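Local coordinates for acetolactate synthase isozyme 1 large subunit (Escherichia coli, PDB 6LPI), which belongs to the thiamine-diphosphate-dependent enzyme family and, as a large subunit of that kind, binds thiamine diphosphate, a magnesium ion and flavin-adenine dinucleotide, at residues P214-A225 against L238-M249; A378-T389 against Y402-T412. All blocks are in the same frame, centred on the assembly; numbering follows the deposited sequence.

Interaction 1: residues P214-A225 against L238-M249. With FAD (flavin-adenine dinucleotide), chain I.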
# COMPACT_ATOMS: atom_id res chain seq x y z
N PRO B 214 5.92 -8.88 26.56
CA PRO B 214 5.18 -8.31 25.44
C PRO B 214 6.10 -7.81 24.33
O PRO B 214 7.25 -7.42 24.55
CB PRO B 214 4.44 -7.13 26.09
CG PRO B 214 5.42 -6.65 27.12
CD PRO B 214 6.17 -7.88 27.61
N VAL B 215 5.56 -7.83 23.12
CA VAL B 215 6.21 -7.21 21.97
C VAL B 215 5.17 -6.37 21.28
O VAL B 215 3.97 -6.69 21.29
CB VAL B 215 6.84 -8.20 20.98
CG1 VAL B 215 7.58 -9.32 21.69
CG2 VAL B 215 5.82 -8.69 20.00
N LEU B 216 5.62 -5.24 20.75
CA LEU B 216 4.78 -4.31 20.01
C LEU B 216 5.06 -4.53 18.53
O LEU B 216 6.21 -4.51 18.10
CB LEU B 216 5.05 -2.88 20.47
CG LEU B 216 4.50 -1.66 19.75
CD1 LEU B 216 3.01 -1.62 19.93
CD2 LEU B 216 5.09 -0.41 20.36
N TYR B 217 4.04 -4.87 17.79
CA TYR B 217 4.13 -5.28 16.40
C TYR B 217 3.48 -4.19 15.55
O TYR B 217 2.25 -4.06 15.52
CB TYR B 217 3.49 -6.67 16.29
CG TYR B 217 3.15 -7.22 14.92
CD1 TYR B 217 3.70 -6.70 13.76
CD2 TYR B 217 2.24 -8.24 14.81
CE1 TYR B 217 3.36 -7.21 12.54
CE2 TYR B 217 1.89 -8.75 13.60
CZ TYR B 217 2.45 -8.24 12.46
OH TYR B 217 2.08 -8.76 11.25
N LEU B 218 4.30 -3.40 14.88
CA LEU B 218 3.86 -2.25 14.10
C LEU B 218 3.75 -2.56 12.62
O LEU B 218 4.59 -3.27 12.05
CB LEU B 218 4.79 -1.07 14.28
CG LEU B 218 5.07 -0.78 15.73
CD1 LEU B 218 5.95 0.49 15.82
CD2 LEU B 218 3.69 -0.57 16.37
N GLY B 219 2.69 -2.02 12.00
CA GLY B 219 2.46 -2.13 10.58
C GLY B 219 2.29 -0.77 9.93
O GLY B 219 2.40 0.28 10.58
N GLY B 220 2.02 -0.80 8.63
CA GLY B 220 1.91 0.42 7.85
C GLY B 220 0.78 1.34 8.26
O GLY B 220 0.68 2.45 7.72
N GLY B 221 -0.09 0.90 9.14
CA GLY B 221 -1.21 1.73 9.56
C GLY B 221 -0.95 2.71 10.67
O GLY B 221 -1.81 3.55 10.94
N VAL B 222 0.19 2.60 11.34
CA VAL B 222 0.55 3.50 12.44
C VAL B 222 1.28 4.73 11.91
O VAL B 222 1.81 5.53 12.70
CB VAL B 222 1.42 2.78 13.46
CG1 VAL B 222 0.70 1.58 14.01
CG2 VAL B 222 2.75 2.42 12.82
N ILE B 223 1.34 4.88 10.58
CA ILE B 223 2.29 5.78 9.94
C ILE B 223 2.09 7.24 10.33
O ILE B 223 3.05 8.01 10.35
CB ILE B 223 2.22 5.59 8.42
CG1 ILE B 223 3.47 6.17 7.76
CG2 ILE B 223 0.94 6.21 7.87
CD1 ILE B 223 4.68 5.30 7.97
N ASN B 224 0.87 7.64 10.69
CA ASN B 224 0.58 9.01 11.12
C ASN B 224 0.45 9.14 12.63
O ASN B 224 -0.22 10.07 13.10
CB ASN B 224 -0.69 9.55 10.47
CG ASN B 224 -0.64 9.52 8.98
OD1 ASN B 224 0.25 10.12 8.38
ND2 ASN B 224 -1.66 8.97 8.36
N ALA B 225 1.10 8.28 13.39
CA ALA B 225 1.08 8.40 14.83
C ALA B 225 2.45 8.08 15.40
O ALA B 225 2.56 7.26 16.32
CB ALA B 225 0.01 7.46 15.42
N LEU B 238 8.60 -1.60 25.60
CA LEU B 238 8.20 -2.73 24.78
C LEU B 238 9.25 -2.98 23.71
O LEU B 238 9.63 -2.04 23.00
CB LEU B 238 6.87 -2.45 24.12
CG LEU B 238 5.79 -2.09 25.13
CD1 LEU B 238 4.47 -1.88 24.42
CD2 LEU B 238 5.70 -3.14 26.23
N PRO B 239 9.77 -4.19 23.59
CA PRO B 239 10.45 -4.56 22.34
C PRO B 239 9.49 -4.35 21.18
O PRO B 239 8.35 -4.80 21.21
CB PRO B 239 10.80 -6.04 22.55
CG PRO B 239 10.98 -6.15 24.04
CD PRO B 239 10.05 -5.15 24.68
N THR B 240 9.93 -3.60 20.17
CA THR B 240 9.06 -3.27 19.04
C THR B 240 9.62 -3.79 17.73
O THR B 240 10.78 -3.54 17.40
CB THR B 240 8.84 -1.76 18.96
OG1 THR B 240 10.06 -1.17 18.52
CG2 THR B 240 8.52 -1.21 20.32
N THR B 241 8.80 -4.54 17.02
CA THR B 241 9.13 -5.04 15.69
C THR B 241 8.27 -4.32 14.67
O THR B 241 7.13 -3.93 14.95
CB THR B 241 8.93 -6.56 15.61
OG1 THR B 241 9.43 -7.04 14.35
CG2 THR B 241 7.47 -6.93 15.73
N MET B 242 8.79 -4.18 13.45
CA MET B 242 8.03 -3.50 12.41
C MET B 242 7.94 -4.39 11.17
O MET B 242 8.82 -5.21 10.91
CB MET B 242 8.65 -2.16 12.04
CG MET B 242 8.76 -1.17 13.17
SD MET B 242 10.24 -0.12 13.02
CE MET B 242 11.51 -1.14 13.76
N THR B 243 6.85 -4.24 10.44
CA THR B 243 6.76 -4.85 9.12
C THR B 243 7.59 -4.06 8.13
O THR B 243 8.09 -2.98 8.43
CB THR B 243 5.32 -4.89 8.65
OG1 THR B 243 4.85 -3.55 8.53
CG2 THR B 243 4.45 -5.64 9.64
N LEU B 244 7.70 -4.59 6.90
CA LEU B 244 8.35 -3.82 5.84
C LEU B 244 7.73 -2.44 5.64
O LEU B 244 8.42 -1.50 5.24
CB LEU B 244 8.31 -4.60 4.52
CG LEU B 244 9.01 -3.91 3.35
CD1 LEU B 244 10.48 -3.85 3.62
CD2 LEU B 244 8.72 -4.66 2.07
N MET B 245 6.43 -2.31 5.89
CA MET B 245 5.70 -1.05 5.69
C MET B 245 5.85 -0.09 6.85
O MET B 245 5.31 1.01 6.77
CB MET B 245 4.20 -1.33 5.48
CG MET B 245 3.90 -2.28 4.33
SD MET B 245 4.71 -1.73 2.83
CE MET B 245 3.48 -0.48 2.36
N ALA B 246 6.49 -0.49 7.95
CA ALA B 246 6.59 0.33 9.14
C ALA B 246 8.01 0.77 9.48
O ALA B 246 8.23 1.41 10.52
CB ALA B 246 5.97 -0.41 10.34
N LEU B 247 8.99 0.43 8.64
CA LEU B 247 10.36 0.87 8.88
C LEU B 247 10.41 2.38 9.06
O LEU B 247 9.75 3.13 8.33
CB LEU B 247 11.24 0.46 7.71
CG LEU B 247 11.23 -1.04 7.38
CD1 LEU B 247 12.38 -1.34 6.40
CD2 LEU B 247 11.24 -1.99 8.63
N GLY B 248 11.21 2.82 10.03
CA GLY B 248 11.28 4.22 10.39
C GLY B 248 10.33 4.65 11.49
O GLY B 248 10.54 5.73 12.07
N MET B 249 9.32 3.84 11.83
CA MET B 249 8.43 4.19 12.93
C MET B 249 9.18 4.26 14.26
O MET B 249 8.72 4.93 15.19
CB MET B 249 7.27 3.21 12.99
CG MET B 249 6.19 3.39 11.90
SD MET B 249 5.57 5.06 11.55
CE MET B 249 5.12 5.62 13.19
PA FAD I . -0.15 -2.87 5.46
O1A FAD I . 0.93 -1.88 5.25
O2A FAD I . -1.01 -3.21 4.27
O5B FAD I . -0.96 -2.19 6.64
C5B FAD I . -2.33 -1.76 6.47
C4B FAD I . -3.08 -2.16 7.71
O4B FAD I . -3.13 -1.04 8.64
C3B FAD I . -4.53 -2.56 7.47
O3B FAD I . -4.86 -3.63 8.36
C2B FAD I . -5.27 -1.24 7.74
O2B FAD I . -6.65 -1.39 8.05
C1B FAD I . -4.48 -0.77 8.95
N9A FAD I . -4.61 0.65 9.26
C8A FAD I . -4.40 1.71 8.42
N7A FAD I . -4.57 2.88 8.99
C5A FAD I . -4.93 2.57 10.29
C6A FAD I . -5.26 3.36 11.41
N6A FAD I . -5.28 4.69 11.40
N1A FAD I . -5.58 2.72 12.56
C2A FAD I . -5.57 1.39 12.58
N3A FAD I . -5.27 0.54 11.60
C4A FAD I . -4.96 1.19 10.47
N1 FAD I . 6.92 -7.91 5.13
C2 FAD I . 7.37 -8.26 6.37
O2 FAD I . 6.79 -7.89 7.38
N3 FAD I . 8.51 -9.02 6.51
C4 FAD I . 9.29 -9.51 5.47
O4 FAD I . 10.29 -10.18 5.72
C4X FAD I . 8.80 -9.15 4.15
N5 FAD I . 9.47 -9.56 3.10
C5X FAD I . 9.00 -9.19 1.84
C6 FAD I . 9.70 -9.61 0.71
C7 FAD I . 9.28 -9.25 -0.57
C7M FAD I . 10.05 -9.73 -1.77
C8 FAD I . 8.12 -8.47 -0.72
C8M FAD I . 7.62 -8.09 -2.09
C9 FAD I . 7.42 -8.06 0.41
C9A FAD I . 7.84 -8.42 1.68
N10 FAD I . 7.15 -8.01 2.84
C10 FAD I . 7.60 -8.35 4.09
C1' FAD I . 5.94 -7.19 2.74
C2' FAD I . 4.67 -8.01 2.86
O2' FAD I . 4.33 -8.57 1.59
C3' FAD I . 3.52 -7.10 3.31
O3' FAD I . 3.39 -6.01 2.40
C4' FAD I . 3.68 -6.54 4.71
O4' FAD I . 4.27 -7.53 5.54
C5' FAD I . 2.36 -6.10 5.31
O5' FAD I . 2.61 -5.20 6.40
P FAD I . 1.43 -4.53 7.16
O1P FAD I . 0.80 -5.56 8.08
O2P FAD I . 1.87 -3.36 7.70
O3P FAD I . 0.44 -4.24 6.00
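The Tyr217 ring meets Thr243 at its edge: CE1 lies 3.5 Å from Thr243 CG2, in the plane of the ring, while Thr241 CG2 packs against Tyr217 CB on the same side of the sheet. With CG anti to the backbone N (chi1 165°), the tyrosine runs along the strand toward Thr243. On the side of Leu216 and Leu218, Leu216 CD2 lies alongside Thr240 CG2 at 3.5 Å, both side chains pointing the same way. Farther on, Met249, bent at chi2 and chi3, brings CG to 3.7 Å from Val222 CG2 and sets SD against Ile223 CD1. Strands 214-218 and 240-242 run parallel, and Leu216 and Leu218 each give an N-H to one neighbour, Pro239 O or Thr241 O, and a carbonyl to another, Thr241 N or Thr243 N. Beyond the strand ends the two segments turn to the FAD diphosphate. Gly220 N reaches FAD O2P at 2.7 Å, nearly straight (167°), and Thr243 OG1 donates to the same oxygen over 3.1 Å. One phosphate oxygen is thus gripped from both segments; the close backbone approach at Gly219 and Gly220 is consistent with the glycine-rich turn after the first strand of Rossmann-like units.

Interaction 2: residues A378-T389 against Y402-T412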
# COMPACT_ATOMS: atom_id res chain seq x y z
N ALA B 378 24.19 5.68 2.67
CA ALA B 378 23.63 6.35 3.85
C ALA B 378 24.60 7.38 4.43
O ALA B 378 24.19 8.48 4.83
CB ALA B 378 23.24 5.32 4.90
N ALA B 379 25.90 7.07 4.45
CA ALA B 379 26.88 8.05 4.92
C ALA B 379 26.94 9.31 4.05
O ALA B 379 27.71 10.23 4.37
CB ALA B 379 28.26 7.40 5.01
N CYS B 380 26.21 9.35 2.92
CA CYS B 380 26.19 10.52 2.05
C CYS B 380 25.06 11.52 2.31
O CYS B 380 25.09 12.60 1.73
CB CYS B 380 26.12 10.08 0.58
SG CYS B 380 27.65 9.36 -0.05
N VAL B 381 24.06 11.21 3.14
CA VAL B 381 22.83 12.01 3.20
C VAL B 381 22.36 12.18 4.64
O VAL B 381 22.93 11.62 5.58
CB VAL B 381 21.68 11.40 2.36
CG1 VAL B 381 22.14 11.09 0.92
CG2 VAL B 381 21.12 10.15 3.04
N ASP B 382 21.32 12.99 4.80
CA ASP B 382 20.78 13.31 6.11
C ASP B 382 19.64 12.36 6.45
O ASP B 382 19.25 11.48 5.67
CB ASP B 382 20.18 14.72 6.13
CG ASP B 382 21.21 15.80 6.14
OD1 ASP B 382 22.41 15.48 6.06
OD2 ASP B 382 20.82 16.99 6.19
N ASP B 383 19.07 12.57 7.63
CA ASP B 383 17.78 11.99 7.91
C ASP B 383 16.71 12.61 7.02
O ASP B 383 15.59 12.10 6.98
CB ASP B 383 17.44 12.15 9.39
CG ASP B 383 18.06 11.05 10.25
OD1 ASP B 383 18.38 9.99 9.67
OD2 ASP B 383 18.25 11.25 11.48
N ASN B 384 17.04 13.69 6.30
CA ASN B 384 16.08 14.38 5.46
C ASN B 384 15.85 13.68 4.13
O ASN B 384 15.01 14.14 3.35
CB ASN B 384 16.54 15.81 5.17
CG ASN B 384 16.51 16.68 6.38
OD1 ASN B 384 15.55 16.64 7.14
ND2 ASN B 384 17.54 17.47 6.57
N ALA B 385 16.57 12.60 3.86
CA ALA B 385 16.42 11.91 2.60
C ALA B 385 15.13 11.10 2.55
O ALA B 385 14.59 10.66 3.58
CB ALA B 385 17.62 10.99 2.36
N ILE B 386 14.64 10.89 1.33
CA ILE B 386 13.54 9.98 1.07
C ILE B 386 14.14 8.80 0.33
O ILE B 386 14.96 8.99 -0.57
CB ILE B 386 12.41 10.66 0.26
CG1 ILE B 386 11.76 11.77 1.09
CG2 ILE B 386 11.36 9.66 -0.10
CD1 ILE B 386 11.13 12.85 0.28
N ILE B 387 13.78 7.58 0.76
CA ILE B 387 14.33 6.34 0.21
C ILE B 387 13.21 5.53 -0.42
O ILE B 387 12.18 5.25 0.21
CB ILE B 387 15.09 5.49 1.25
CG1 ILE B 387 16.22 6.29 1.90
CG2 ILE B 387 15.70 4.20 0.60
CD1 ILE B 387 15.89 7.12 3.11
N THR B 388 13.44 5.14 -1.65
CA THR B 388 12.55 4.38 -2.51
C THR B 388 13.28 3.11 -2.95
O THR B 388 14.51 3.07 -2.97
CB THR B 388 12.21 5.29 -3.72
OG1 THR B 388 11.20 6.23 -3.35
CG2 THR B 388 11.79 4.53 -4.88
N THR B 389 12.53 2.04 -3.25
CA THR B 389 13.16 0.82 -3.75
C THR B 389 12.29 0.19 -4.81
O THR B 389 11.08 0.42 -4.87
CB THR B 389 13.43 -0.29 -2.72
OG1 THR B 389 12.27 -1.12 -2.58
CG2 THR B 389 13.84 0.24 -1.37
N TYR B 402 19.64 -0.22 5.63
CA TYR B 402 19.56 1.24 5.59
C TYR B 402 19.00 1.76 6.92
O TYR B 402 17.99 1.24 7.41
CB TYR B 402 18.68 1.75 4.44
CG TYR B 402 18.91 3.22 4.18
CD1 TYR B 402 18.28 4.18 4.95
CD2 TYR B 402 19.77 3.64 3.16
CE1 TYR B 402 18.52 5.54 4.75
CE2 TYR B 402 20.00 5.00 2.94
CZ TYR B 402 19.37 5.94 3.74
OH TYR B 402 19.60 7.29 3.55
N PRO B 403 19.58 2.82 7.49
CA PRO B 403 19.05 3.35 8.77
C PRO B 403 17.84 4.24 8.56
O PRO B 403 17.88 5.47 8.69
CB PRO B 403 20.24 4.16 9.32
CG PRO B 403 21.13 4.42 8.16
CD PRO B 403 20.73 3.59 7.00
N LEU B 404 16.70 3.61 8.28
CA LEU B 404 15.47 4.36 8.11
C LEU B 404 14.99 4.81 9.47
O LEU B 404 14.70 3.98 10.33
CB LEU B 404 14.43 3.50 7.41
CG LEU B 404 14.91 2.96 6.06
CD1 LEU B 404 14.29 1.61 5.78
CD2 LEU B 404 14.54 3.98 4.97
N ASN B 405 14.91 6.13 9.67
CA ASN B 405 14.61 6.68 10.99
C ASN B 405 13.46 7.66 11.04
O ASN B 405 13.21 8.22 12.11
CB ASN B 405 15.85 7.33 11.61
CG ASN B 405 17.09 6.49 11.46
OD1 ASN B 405 17.05 5.28 11.76
ND2 ASN B 405 18.20 7.11 11.08
N ARG B 406 12.72 7.85 9.95
CA ARG B 406 11.62 8.79 9.94
C ARG B 406 10.38 8.12 9.38
O ARG B 406 10.48 7.24 8.51
CB ARG B 406 11.93 10.04 9.07
CG ARG B 406 12.86 11.08 9.68
CD ARG B 406 13.03 12.31 8.77
NE ARG B 406 13.14 11.97 7.35
CZ ARG B 406 12.13 12.02 6.48
NH1 ARG B 406 10.93 12.40 6.89
NH2 ARG B 406 12.31 11.68 5.21
N PRO B 407 9.20 8.49 9.86
CA PRO B 407 7.98 8.11 9.15
C PRO B 407 7.94 8.77 7.78
O PRO B 407 8.52 9.84 7.56
CB PRO B 407 6.86 8.63 10.05
CG PRO B 407 7.49 8.74 11.40
CD PRO B 407 8.91 9.12 11.16
N ARG B 408 7.25 8.11 6.85
CA ARG B 408 7.11 8.56 5.47
C ARG B 408 8.45 8.95 4.86
O ARG B 408 8.54 9.85 4.03
CB ARG B 408 6.09 9.70 5.39
CG ARG B 408 4.81 9.32 6.15
CD ARG B 408 3.62 10.23 5.90
NE ARG B 408 2.93 9.73 4.72
CZ ARG B 408 1.66 9.30 4.70
NH1 ARG B 408 0.91 9.31 5.80
NH2 ARG B 408 1.14 8.86 3.55
N GLN B 409 9.49 8.22 5.22
CA GLN B 409 10.79 8.32 4.57
C GLN B 409 11.07 7.15 3.65
O GLN B 409 11.78 7.31 2.66
CB GLN B 409 11.90 8.42 5.64
CG GLN B 409 13.26 8.05 5.13
CD GLN B 409 14.35 8.36 6.10
OE1 GLN B 409 15.23 9.18 5.82
NE2 GLN B 409 14.32 7.70 7.26
N TRP B 410 10.43 6.03 3.95
CA TRP B 410 10.65 4.73 3.32
C TRP B 410 9.45 4.43 2.42
O TRP B 410 8.31 4.35 2.90
CB TRP B 410 10.81 3.68 4.41
CG TRP B 410 10.84 2.27 4.02
CD1 TRP B 410 9.94 1.30 4.38
CD2 TRP B 410 11.85 1.61 3.25
NE1 TRP B 410 10.32 0.08 3.87
CE2 TRP B 410 11.48 0.25 3.16
CE3 TRP B 410 13.00 2.04 2.60
CZ2 TRP B 410 12.24 -0.68 2.46
CZ3 TRP B 410 13.76 1.12 1.91
CH2 TRP B 410 13.37 -0.24 1.85
N LEU B 411 9.70 4.36 1.11
CA LEU B 411 8.70 4.11 0.08
C LEU B 411 9.04 2.80 -0.61
O LEU B 411 9.97 2.74 -1.43
CB LEU B 411 8.66 5.23 -0.96
CG LEU B 411 7.76 6.47 -0.84
CD1 LEU B 411 7.95 7.19 0.46
CD2 LEU B 411 8.00 7.42 -2.01
N THR B 412 8.27 1.76 -0.36
CA THR B 412 8.46 0.49 -1.05
C THR B 412 7.10 -0.11 -1.38
O THR B 412 6.09 0.21 -0.75
CB THR B 412 9.28 -0.49 -0.21
OG1 THR B 412 9.79 -1.53 -1.05
CG2 THR B 412 8.44 -1.09 0.88
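Ile387 sits at the apolar centre, its CG1 over one face of the Tyr402 ring in a CH-pi contact, 4.0 Å from the centroid, while Pro403 CD lies over the opposite face, toward the rim. Ile387 CG1, anti to the carbonyl carbon (chi1 -56°), carries CD1 to Leu404 CD2 and the Gln409 chain, and CG2 meets the edge of the Trp410 ring, 3.9 Å from CZ3. Leu404 CD1 and Thr412 CB flank the indole on opposite faces, and Trp410 NE1 bonds to Leu244 O. Ala378 CB touches Tyr402 CE2 at 3.8 Å, off the ring centre. Strands 386-389 and 410-411 pair in parallel, Ile387 N to Gln409 O and Leu411 N to Ile387 O, both 2.8 Å. Farther along, Thr412 OG1 donates to Thr389 OG1. At the other end Arg406 NH2 bonds to Ala385 O at 3.0 Å; the oxygen lies in the guanidinium plane, the donor 48° out of the carbonyl plane. Asn405 ND2 meets Asp383 OD1 on its syn side, amide and carboxylate 84° apart, while Asn405 OD1 accepts from Lys252 N. The arginine thus turns NH2, and probably NE, to main-chain carbonyls, tying the 382-385 turn to the segment before the edge strand.

Interaction 1 closes before interaction 2 opens along the chain, and their centres lie 16 Å apart. Each joins the two strands of a beta-alpha-beta unit, by way of helix 226-235 in interaction 1 and helix 393-401 in interaction 2, but in two different six-stranded parallel sheets. In interaction 1 strand 240-242 is flanked by strand 257-260, whereas in interaction 2 strand 410-411 is outermost within this chain. The sheets belong to the central domain and to the C-terminal, thiamine-diphosphate-binding domain. The two contacts touch through loops, where Leu247 CD1 packs on Leu404 CD1. The join places the FAD-binding turns of interaction 1 beside the unit whose Thr389 side chain lies about 9 Å from thiamine diphosphate.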